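Local coordinates for putative uncharacterized protein (Cricetid herpesvirus 2, PDB 4ZKQ) that binds chemokines and probably acts as a soluble viral decoy receptor that keeps them from the host's own receptors, at residues S292-T297 with T360-V365; C326-P331 with F350-H355; F378-M383 with G391-L396. One frame throughout, in Å; residues are numbered along the deposited sequence.

Contact 1 of 3, residues S292-T297 with T360-V365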
loop_
_atom_site.group_PDB
_atom_site.type_symbol
_atom_site.label_atom_id
_atom_site.label_comp_id
_atom_site.label_asym_id
_atom_site.label_seq_id
_atom_site.Cartn_x
_atom_site.Cartn_y
_atom_site.Cartn_z
ATOM N N SER A 292 0.726 -21.464 -18.239
ATOM C CA SER A 292 -0.452 -21.523 -17.383
ATOM C C SER A 292 -0.139 -22.227 -16.071
ATOM O O SER A 292 0.447 -23.312 -16.055
ATOM C CB SER A 292 -1.600 -22.231 -18.100
ATOM O OG SER A 292 -1.926 -21.554 -19.299
ATOM N N TYR A 293 -0.521 -21.585 -14.973
ATOM C CA TYR A 293 -0.372 -22.155 -13.643
ATOM C C TYR A 293 -1.738 -22.352 -13.020
ATOM O O TYR A 293 -2.613 -21.496 -13.159
ATOM C CB TYR A 293 0.465 -21.248 -12.742
ATOM C CG TYR A 293 1.803 -20.831 -13.302
ATOM C CD1 TYR A 293 2.904 -21.669 -13.215
ATOM C CD2 TYR A 293 1.973 -19.584 -13.882
ATOM C CE1 TYR A 293 4.131 -21.285 -13.707
ATOM C CE2 TYR A 293 3.196 -19.188 -14.376
ATOM C CZ TYR A 293 4.273 -20.042 -14.285
ATOM O OH TYR A 293 5.489 -19.652 -14.775
ATOM N N THR A 294 -1.917 -23.466 -12.322
ATOM C CA THR A 294 -3.140 -23.696 -11.578
ATOM C C THR A 294 -2.827 -24.102 -10.150
ATOM O O THR A 294 -1.766 -24.655 -9.860
ATOM C CB THR A 294 -4.022 -24.780 -12.239
ATOM O OG1 THR A 294 -3.374 -26.053 -12.154
ATOM C CG2 THR A 294 -4.280 -24.439 -13.696
ATOM N N PHE A 295 -3.758 -23.797 -9.255
ATOM C CA PHE A 295 -3.639 -24.186 -7.860
ATOM C C PHE A 295 -5.017 -24.204 -7.223
ATOM O O PHE A 295 -5.944 -23.535 -7.691
ATOM C CB PHE A 295 -2.711 -23.235 -7.097
ATOM C CG PHE A 295 -3.132 -21.788 -7.162
ATOM C CD1 PHE A 295 -4.020 -21.267 -6.238
ATOM C CD2 PHE A 295 -2.627 -20.953 -8.140
ATOM C CE1 PHE A 295 -4.403 -19.937 -6.296
ATOM C CE2 PHE A 295 -3.007 -19.625 -8.208
ATOM C CZ PHE A 295 -3.894 -19.118 -7.282
ATOM N N TYR A 296 -5.140 -24.992 -6.165
ATOM C CA TYR A 296 -6.343 -25.030 -5.350
ATOM C C TYR A 296 -6.234 -23.989 -4.241
ATOM O O TYR A 296 -5.143 -23.731 -3.725
ATOM C CB TYR A 296 -6.544 -26.432 -4.763
ATOM C CG TYR A 296 -7.439 -26.491 -3.541
ATOM C CD1 TYR A 296 -6.925 -26.291 -2.264
ATOM C CD2 TYR A 296 -8.797 -26.764 -3.663
ATOM C CE1 TYR A 296 -7.737 -26.347 -1.147
ATOM C CE2 TYR A 296 -9.618 -26.825 -2.550
ATOM C CZ TYR A 296 -9.082 -26.615 -1.295
ATOM O OH TYR A 296 -9.891 -26.673 -0.183
ATOM N N THR A 297 -7.360 -23.387 -3.880
ATOM C CA THR A 297 -7.397 -22.465 -2.750
ATOM C C THR A 297 -8.777 -22.466 -2.102
ATOM O O THR A 297 -9.787 -22.621 -2.788
ATOM C CB THR A 297 -7.035 -21.024 -3.183
ATOM O OG1 THR A 297 -7.185 -20.135 -2.071
ATOM C CG2 THR A 297 -7.927 -20.560 -4.322
ATOM N N THR A 360 -10.352 -24.098 -8.112
ATOM C CA THR A 360 -9.063 -24.003 -8.774
ATOM C C THR A 360 -8.922 -22.666 -9.479
ATOM O O THR A 360 -9.784 -22.267 -10.263
ATOM C CB THR A 360 -8.875 -25.141 -9.803
ATOM O OG1 THR A 360 -9.053 -26.403 -9.151
ATOM C CG2 THR A 360 -7.482 -25.090 -10.429
ATOM N N VAL A 361 -7.829 -21.976 -9.184
ATOM C CA VAL A 361 -7.474 -20.763 -9.894
ATOM C C VAL A 361 -6.549 -21.134 -11.028
ATOM O O VAL A 361 -5.723 -22.037 -10.892
ATOM C CB VAL A 361 -6.784 -19.736 -8.976
ATOM C CG1 VAL A 361 -6.324 -18.516 -9.769
ATOM C CG2 VAL A 361 -7.713 -19.311 -7.873
ATOM N N ARG A 362 -6.695 -20.432 -12.143
ATOM C CA ARG A 362 -5.755 -20.536 -13.240
ATOM C C ARG A 362 -5.213 -19.157 -13.592
ATOM O O ARG A 362 -5.971 -18.222 -13.870
ATOM C CB ARG A 362 -6.409 -21.189 -14.460
ATOM C CG ARG A 362 -5.524 -21.199 -15.698
ATOM C CD ARG A 362 -6.142 -22.008 -16.834
ATOM N NE ARG A 362 -5.452 -21.786 -18.104
ATOM C CZ ARG A 362 -5.583 -22.561 -19.178
ATOM N NH1 ARG A 362 -6.374 -23.625 -19.149
ATOM N NH2 ARG A 362 -4.916 -22.276 -20.289
ATOM N N LEU A 363 -3.889 -19.048 -13.554
ATOM C CA LEU A 363 -3.176 -17.862 -14.006
ATOM C C LEU A 363 -2.464 -18.137 -15.320
ATOM O O LEU A 363 -1.608 -19.020 -15.392
ATOM C CB LEU A 363 -2.156 -17.416 -12.956
ATOM C CG LEU A 363 -1.259 -16.238 -13.341
ATOM C CD1 LEU A 363 -2.064 -14.959 -13.485
ATOM C CD2 LEU A 363 -0.154 -16.059 -12.317
ATOM N N ASP A 364 -2.813 -17.374 -16.352
ATOM C CA ASP A 364 -2.120 -17.445 -17.631
ATOM C C ASP A 364 -1.183 -16.267 -17.767
ATOM O O ASP A 364 -1.574 -15.122 -17.540
ATOM C CB ASP A 364 -3.110 -17.465 -18.794
ATOM C CG ASP A 364 -4.061 -18.631 -18.724
ATOM O OD1 ASP A 364 -3.602 -19.754 -18.431
ATOM O OD2 ASP A 364 -5.272 -18.423 -18.949
ATOM N N VAL A 365 0.062 -16.564 -18.120
ATOM C CA VAL A 365 1.068 -15.545 -18.349
ATOM C C VAL A 365 1.489 -15.563 -19.809
ATOM O O VAL A 365 2.082 -16.535 -20.271
ATOM C CB VAL A 365 2.310 -15.768 -17.467
ATOM C CG1 VAL A 365 3.309 -14.652 -17.673
ATOM C CG2 VAL A 365 1.916 -15.876 -16.002
#
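Phe295 and Val361 run alongside each other where two neighbouring antiparallel strands of a beta-sandwich sheet, 290-296 and 360-366, run together. Val361 sets its CB over one face of the Phe295 ring, off-centre, 3.8 Å from the ring centroid, a CH-pi contact. CG1 and CG2 straddle the far end of the ring, CG1 reaching CZ and CG2 reaching CE1. The ring gets there because CG of Phe295 sits between the backbone N and the carbonyl carbon (chi1 57°), which lays it back across its strand neighbour. On the same face of the sheet Tyr293 turns its edge to the second strand: CE2 meets Val365 CG2 at 3.9 Å, nearly in the ring plane. Arg392, from the facing sheet, makes a cation-pi contact with Phe295, and the Tyr394 ring meets that of Tyr293, so this side faces the sandwich interior. Beneath these residues two hydrogen-bonded pairs, Tyr293 with Leu363 and Phe295 with Val361, hold the backbones in register; the bond from Tyr293 N to Leu363 O is 2.8 Å and almost straight.

The other face is polar. Thr294 crosses the aliphatic start of Arg362, its CG2 near CB and CG, and the extended arginine chain carries its guanidinium to Asp364. There Asp364 OD1 receives Arg362 NE at 2.8 Å through its syn lone pair, a salt bridge, and lies 4° out of the guanidinium plane. The second oxygen, OD2, has a salt bridge with Arg351 of strand 350-355, so two arginines probably favour the charged carboxylate. The buried Ser292 hydroxyl completes the cluster. OG accepts a weak bond from Arg362 NH2 and donates to Asp364 OD1 at 2.6 Å, approaching on the anti side and 33° out of the carboxylate plane.

Contact 2 of 3, residues C326-P331 with F350-H355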
loop_
_atom_site.group_PDB
_atom_site.type_symbol
_atom_site.label_atom_id
_atom_site.label_comp_id
_atom_site.label_asym_id
_atom_site.label_seq_id
_atom_site.Cartn_x
_atom_site.Cartn_y
_atom_site.Cartn_z
ATOM N N CYS A 326 -1.578 -5.817 -13.215
ATOM C CA CYS A 326 -3.021 -5.806 -13.392
ATOM C C CYS A 326 -3.665 -6.140 -12.057
ATOM O O CYS A 326 -3.018 -6.725 -11.182
ATOM C CB CYS A 326 -3.454 -6.812 -14.463
ATOM S SG CYS A 326 -2.561 -6.631 -16.021
ATOM N N ALA A 327 -4.932 -5.773 -11.897
ATOM C CA ALA A 327 -5.673 -6.134 -10.698
ATOM C C ALA A 327 -7.112 -6.474 -11.053
ATOM O O ALA A 327 -7.646 -5.959 -12.032
ATOM C CB ALA A 327 -5.615 -5.014 -9.677
ATOM N N PHE A 328 -7.711 -7.360 -10.263
ATOM C CA PHE A 328 -9.061 -7.850 -10.505
ATOM C C PHE A 328 -9.849 -7.865 -9.217
ATOM O O PHE A 328 -9.329 -8.281 -8.183
ATOM C CB PHE A 328 -9.037 -9.262 -11.092
ATOM C CG PHE A 328 -8.164 -9.397 -12.284
ATOM C CD1 PHE A 328 -6.811 -9.651 -12.135
ATOM C CD2 PHE A 328 -8.686 -9.266 -13.558
ATOM C CE1 PHE A 328 -5.996 -9.773 -13.234
ATOM C CE2 PHE A 328 -7.877 -9.391 -14.660
ATOM C CZ PHE A 328 -6.527 -9.646 -14.497
ATOM N N VAL A 329 -11.096 -7.408 -9.280
ATOM C CA VAL A 329 -12.025 -7.559 -8.167
ATOM C C VAL A 329 -12.918 -8.760 -8.437
ATOM O O VAL A 329 -13.498 -8.875 -9.515
ATOM C CB VAL A 329 -12.910 -6.314 -7.958
ATOM C CG1 VAL A 329 -13.612 -6.393 -6.605
ATOM C CG2 VAL A 329 -12.091 -5.050 -8.050
ATOM N N ILE A 330 -13.028 -9.647 -7.456
ATOM C CA ILE A 330 -13.785 -10.878 -7.616
ATOM C C ILE A 330 -14.852 -10.956 -6.538
ATOM O O ILE A 330 -14.578 -11.393 -5.420
ATOM C CB ILE A 330 -12.889 -12.130 -7.537
ATOM C CG1 ILE A 330 -11.630 -11.951 -8.391
ATOM C CG2 ILE A 330 -13.680 -13.358 -7.972
ATOM C CD1 ILE A 330 -10.647 -13.095 -8.288
ATOM N N PRO A 331 -16.075 -10.513 -6.861
ATOM C CA PRO A 331 -17.139 -10.620 -5.860
ATOM C C PRO A 331 -17.479 -12.078 -5.586
ATOM O O PRO A 331 -17.245 -12.923 -6.455
ATOM C CB PRO A 331 -18.312 -9.883 -6.512
ATOM C CG PRO A 331 -18.080 -10.037 -7.966
ATOM C CD PRO A 331 -16.585 -10.026 -8.154
ATOM N N PHE A 350 -1.578 -10.902 -18.421
ATOM C CA PHE A 350 -2.155 -11.875 -17.496
ATOM C C PHE A 350 -3.633 -12.139 -17.710
ATOM O O PHE A 350 -4.400 -11.233 -18.038
ATOM C CB PHE A 350 -1.948 -11.407 -16.058
ATOM C CG PHE A 350 -0.530 -11.006 -15.745
ATOM C CD1 PHE A 350 0.473 -11.955 -15.686
ATOM C CD2 PHE A 350 -0.210 -9.685 -15.488
ATOM C CE1 PHE A 350 1.774 -11.592 -15.386
ATOM C CE2 PHE A 350 1.088 -9.314 -15.187
ATOM C CZ PHE A 350 2.083 -10.271 -15.135
ATOM N N ARG A 351 -4.018 -13.393 -17.504
ATOM C CA ARG A 351 -5.420 -13.771 -17.432
ATOM C C ARG A 351 -5.628 -14.590 -16.178
ATOM O O ARG A 351 -4.855 -15.497 -15.873
ATOM C CB ARG A 351 -5.864 -14.565 -18.664
ATOM C CG ARG A 351 -7.352 -14.922 -18.655
ATOM C CD ARG A 351 -7.740 -15.893 -19.773
ATOM N NE ARG A 351 -7.305 -15.432 -21.093
ATOM C CZ ARG A 351 -6.291 -15.947 -21.785
ATOM N NH1 ARG A 351 -5.581 -16.965 -21.306
ATOM N NH2 ARG A 351 -5.986 -15.444 -22.974
ATOM N N LEU A 352 -6.683 -14.257 -15.448
ATOM C CA LEU A 352 -6.995 -14.929 -14.204
ATOM C C LEU A 352 -8.409 -15.478 -14.293
ATOM O O LEU A 352 -9.340 -14.759 -14.650
ATOM C CB LEU A 352 -6.850 -13.960 -13.031
ATOM C CG LEU A 352 -6.927 -14.530 -11.620
ATOM C CD1 LEU A 352 -5.716 -15.387 -11.333
ATOM C CD2 LEU A 352 -7.023 -13.397 -10.609
ATOM N N THR A 353 -8.559 -16.759 -13.985
ATOM C CA THR A 353 -9.864 -17.403 -14.021
ATOM C C THR A 353 -10.010 -18.325 -12.833
ATOM O O THR A 353 -9.024 -18.870 -12.333
ATOM C CB THR A 353 -10.069 -18.200 -15.327
ATOM O OG1 THR A 353 -9.048 -19.194 -15.452
ATOM C CG2 THR A 353 -10.009 -17.278 -16.533
ATOM N N TYR A 354 -11.245 -18.476 -12.372
ATOM C CA TYR A 354 -11.548 -19.306 -11.218
ATOM C C TYR A 354 -12.622 -20.320 -11.567
ATOM O O TYR A 354 -13.603 -19.989 -12.231
ATOM C CB TYR A 354 -12.000 -18.439 -10.049
ATOM C CG TYR A 354 -12.362 -19.215 -8.814
ATOM C CD1 TYR A 354 -11.440 -20.045 -8.202
ATOM C CD2 TYR A 354 -13.622 -19.100 -8.242
ATOM C CE1 TYR A 354 -11.758 -20.747 -7.069
ATOM C CE2 TYR A 354 -13.952 -19.804 -7.105
ATOM C CZ TYR A 354 -13.013 -20.627 -6.522
ATOM O OH TYR A 354 -13.322 -21.335 -5.387
ATOM N N HIS A 355 -12.419 -21.552 -11.112
ATOM C CA HIS A 355 -13.338 -22.651 -11.375
ATOM C C HIS A 355 -13.978 -23.073 -10.056
ATOM O O HIS A 355 -13.400 -23.866 -9.310
ATOM C CB HIS A 355 -12.594 -23.814 -12.037
ATOM C CG HIS A 355 -11.722 -23.391 -13.178
ATOM N ND1 HIS A 355 -12.235 -22.969 -14.388
ATOM C CD2 HIS A 355 -10.377 -23.310 -13.293
ATOM C CE1 HIS A 355 -11.242 -22.654 -15.198
ATOM N NE2 HIS A 355 -10.100 -22.851 -14.560
#
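Cys326 meets Phe350 across the interior of a beta-sandwich, where strand 324-330 of one sheet faces strand 350-355 of the other. The strand axes run nearly parallel, 19° apart, and approach to 8.8 Å; no hydrogen bond joins them, and side chains do nearly all the touching. Cys326, disulfide-bonded to Cys347, brings SG to the edge of the Phe350 ring, 3.9 Å from CD2 and almost in the ring plane, a sulfur-aromatic contact. Two residues on, Phe328 packs on Leu352. Its CG stands beside the backbone N, anti to the carbonyl carbon (chi1 -52°), which sets the ring where its CZ end meets the backbone of Phe350 and one face meets Leu352. CZ lies 4.4 Å from Phe350 O, near the ring plane, while Leu352 CB sits above that face, displaced from its centre. Phe328 CD1 also touches Leu352 CD2, at 4.1 Å.

Val312 of strand 308-315 touches Cys326, Phe328 and Phe350, and Leu352 also packs on Leu381 of strand 378-384, so the pair belongs to a larger apolar layer between the sheets. Ile330 closes the row. Its extended side chain ends at the same leucine branch, with CD1 4.3 Å from Leu352 CD2.

Contact 3 of 3, residues F378-M383 with G391-L396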
loop_
_atom_site.group_PDB
_atom_site.type_symbol
_atom_site.label_atom_id
_atom_site.label_comp_id
_atom_site.label_asym_id
_atom_site.label_seq_id
_atom_site.Cartn_x
_atom_site.Cartn_y
_atom_site.Cartn_z
ATOM N N PHE A 378 9.848 -12.963 -13.658
ATOM C CA PHE A 378 9.246 -13.111 -12.334
ATOM C C PHE A 378 7.821 -12.586 -12.344
ATOM O O PHE A 378 7.558 -11.518 -12.889
ATOM C CB PHE A 378 10.063 -12.366 -11.282
ATOM C CG PHE A 378 9.416 -12.317 -9.919
ATOM C CD1 PHE A 378 9.587 -13.353 -9.016
ATOM C CD2 PHE A 378 8.660 -11.219 -9.532
ATOM C CE1 PHE A 378 9.006 -13.303 -7.756
ATOM C CE2 PHE A 378 8.079 -11.164 -8.278
ATOM C CZ PHE A 378 8.250 -12.203 -7.389
ATOM N N VAL A 379 6.916 -13.358 -11.752
ATOM C CA VAL A 379 5.527 -12.952 -11.583
ATOM C C VAL A 379 5.112 -13.185 -10.133
ATOM O O VAL A 379 5.471 -14.203 -9.526
ATOM C CB VAL A 379 4.580 -13.727 -12.537
ATOM C CG1 VAL A 379 3.111 -13.413 -12.232
ATOM C CG2 VAL A 379 4.901 -13.407 -13.990
ATOM N N PHE A 380 4.375 -12.222 -9.582
ATOM C CA PHE A 380 3.788 -12.331 -8.256
ATOM C C PHE A 380 2.277 -12.155 -8.336
ATOM O O PHE A 380 1.794 -11.174 -8.898
ATOM C CB PHE A 380 4.372 -11.284 -7.310
ATOM C CG PHE A 380 3.861 -11.392 -5.902
ATOM C CD1 PHE A 380 4.099 -12.529 -5.158
ATOM C CD2 PHE A 380 3.144 -10.359 -5.325
ATOM C CE1 PHE A 380 3.635 -12.642 -3.864
ATOM C CE2 PHE A 380 2.681 -10.463 -4.032
ATOM C CZ PHE A 380 2.927 -11.606 -3.297
ATOM N N LEU A 381 1.548 -13.115 -7.782
ATOM C CA LEU A 381 0.097 -13.044 -7.686
ATOM C C LEU A 381 -0.301 -13.030 -6.228
ATOM O O LEU A 381 0.080 -13.922 -5.474
ATOM C CB LEU A 381 -0.556 -14.236 -8.391
ATOM C CG LEU A 381 -2.062 -14.410 -8.179
ATOM C CD1 LEU A 381 -2.826 -13.254 -8.825
ATOM C CD2 LEU A 381 -2.526 -15.748 -8.729
ATOM N N LYS A 382 -1.066 -12.020 -5.833
ATOM C CA LYS A 382 -1.644 -11.999 -4.501
ATOM C C LYS A 382 -3.159 -11.967 -4.618
ATOM O O LYS A 382 -3.717 -11.249 -5.443
ATOM C CB LYS A 382 -1.148 -10.802 -3.690
ATOM C CG LYS A 382 -1.726 -10.767 -2.277
ATOM C CD LYS A 382 -1.027 -9.763 -1.376
ATOM C CE LYS A 382 -1.260 -8.342 -1.832
ATOM N NZ LYS A 382 -0.768 -7.359 -0.824
ATOM N N MET A 383 -3.804 -12.777 -3.792
ATOM C CA MET A 383 -5.254 -12.833 -3.717
ATOM C C MET A 383 -5.622 -12.727 -2.246
ATOM O O MET A 383 -5.056 -13.431 -1.410
ATOM C CB MET A 383 -5.783 -14.125 -4.341
ATOM C CG MET A 383 -5.441 -14.275 -5.822
ATOM S SD MET A 383 -6.144 -15.748 -6.592
ATOM C CE MET A 383 -7.897 -15.376 -6.526
ATOM N N GLY A 391 -0.077 -15.095 -1.250
ATOM C CA GLY A 391 0.877 -14.640 -2.244
ATOM C C GLY A 391 1.538 -15.831 -2.910
ATOM O O GLY A 391 1.802 -16.848 -2.263
ATOM N N ARG A 392 1.785 -15.708 -4.209
ATOM C CA ARG A 392 2.396 -16.777 -4.985
ATOM C C ARG A 392 3.428 -16.211 -5.940
ATOM O O ARG A 392 3.110 -15.388 -6.797
ATOM C CB ARG A 392 1.331 -17.560 -5.754
ATOM C CG ARG A 392 0.361 -18.260 -4.836
ATOM C CD ARG A 392 -0.647 -19.109 -5.571
ATOM N NE ARG A 392 -1.706 -19.552 -4.665
ATOM C CZ ARG A 392 -1.698 -20.694 -3.984
ATOM N NH1 ARG A 392 -0.684 -21.546 -4.091
ATOM N NH2 ARG A 392 -2.716 -20.986 -3.188
ATOM N N GLU A 393 4.672 -16.642 -5.764
ATOM C CA GLU A 393 5.761 -16.239 -6.637
ATOM C C GLU A 393 5.923 -17.270 -7.740
ATOM O O GLU A 393 5.809 -18.476 -7.495
ATOM C CB GLU A 393 7.067 -16.084 -5.845
ATOM C CG GLU A 393 7.042 -14.940 -4.840
ATOM C CD GLU A 393 8.330 -14.798 -4.047
ATOM O OE1 GLU A 393 9.382 -15.308 -4.493
ATOM O OE2 GLU A 393 8.286 -14.171 -2.969
ATOM N N TYR A 394 6.181 -16.782 -8.950
ATOM C CA TYR A 394 6.438 -17.635 -10.100
ATOM C C TYR A 394 7.739 -17.215 -10.758
ATOM O O TYR A 394 7.952 -16.032 -11.042
ATOM C CB TYR A 394 5.285 -17.569 -11.103
ATOM C CG TYR A 394 3.981 -18.090 -10.550
ATOM C CD1 TYR A 394 3.654 -19.430 -10.663
ATOM C CD2 TYR A 394 3.079 -17.243 -9.917
ATOM C CE1 TYR A 394 2.478 -19.918 -10.167
ATOM C CE2 TYR A 394 1.889 -17.725 -9.414
ATOM C CZ TYR A 394 1.596 -19.071 -9.543
ATOM O OH TYR A 394 0.429 -19.597 -9.055
ATOM N N TYR A 395 8.616 -18.193 -10.965
ATOM C CA TYR A 395 9.913 -17.972 -11.593
ATOM C C TYR A 395 9.854 -18.545 -12.998
ATOM O O TYR A 395 9.666 -19.751 -13.189
ATOM C CB TYR A 395 11.034 -18.615 -10.769
ATOM C CG TYR A 395 10.920 -18.306 -9.296
ATOM C CD1 TYR A 395 10.780 -16.998 -8.856
ATOM C CD2 TYR A 395 10.917 -19.317 -8.349
ATOM C CE1 TYR A 395 10.658 -16.707 -7.517
ATOM C CE2 TYR A 395 10.794 -19.035 -7.002
ATOM C CZ TYR A 395 10.663 -17.725 -6.593
ATOM O OH TYR A 395 10.538 -17.429 -5.255
ATOM N N LEU A 396 9.977 -17.657 -13.977
ATOM C CA LEU A 396 9.837 -18.012 -15.381
ATOM C C LEU A 396 11.190 -18.268 -16.030
ATOM O O LEU A 396 12.206 -17.730 -15.591
ATOM C CB LEU A 396 9.121 -16.893 -16.144
ATOM C CG LEU A 396 7.602 -16.767 -16.031
ATOM C CD1 LEU A 396 7.167 -16.498 -14.607
ATOM C CD2 LEU A 396 7.111 -15.661 -16.956
#
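Strands 378-384 and 388-395 form an antiparallel beta hairpin, their segment axes 4.6 Å apart and 166° from parallel, with Val379-Tyr394 and Leu381-Arg392 as hydrogen-bonded pairs. The bond from Tyr394 N to Val379 O is the shortest of the four, at 2.7 Å. On one face the side chains of Phe378 and Tyr395 extend together in one direction. Tyr395 meets the Phe378 ring at its edge, with CE1 3.8 Å from Phe378 CE1. That same ring edge receives Glu393 OE1, near its plane, and the carboxylate is turned steeply against the ring. Tyr395 OH reaches back along its own strand to OE1 at 2.5 Å, a hydrogen bond 28° out of the carboxylate plane that helps set how the acid lies against Phe378. Phe380 has CG anti to the backbone N (chi1 -177°), which brings its ring to the second strand, CD1 3.4 Å from Arg392 O; CD1 also comes within 3.8 Å of Glu393 CG, and CE1 lies as close to Gly391 CA. Gly391 has no side chain, and a CB there would run into Phe380 CZ.

The opposite face is largely apolar. Val379 sets CG2 3.9 Å from Leu396 CD1 as the two side chains cross, and Leu381 CB meets the edge of the Tyr394 ring near its plane. Arg392 extends from this face to Glu390, its salt-bridge partner, and makes cation-pi contacts with Phe295 and Tyr222. Strand 308-315 pairs with 378-384 on its outer edge, strand 206-223 runs parallel to 388-395 beyond the other, and strand 290-296 packs across the face of Leu381 and Tyr394.

The three contacts lie in and across one beta-sandwich, their centres 10 to 14 Å apart. Contact 1 lies within one sheet and contact 3 within the other, while contact 2 spans the space between them. Contacts 1 and 2 meet through neighbouring strands 360-366 and 350-355: Arg362 N lies 2.8 Å from Thr353 O, a probable hydrogen bond, and Val361 CG1 touches Leu352 CD1 at 3.6 Å. Contacts 1 and 3 oppose each other across the interior, with Tyr293 CG 3.3 Å from Tyr394 CE1. Contact 2 meets contact 3 more loosely, through Phe350 CE1 and Val379 CG2 at 3.9 Å. In the sequence, both strands of contact 2 fall between those of contact 1, and the hairpin follows.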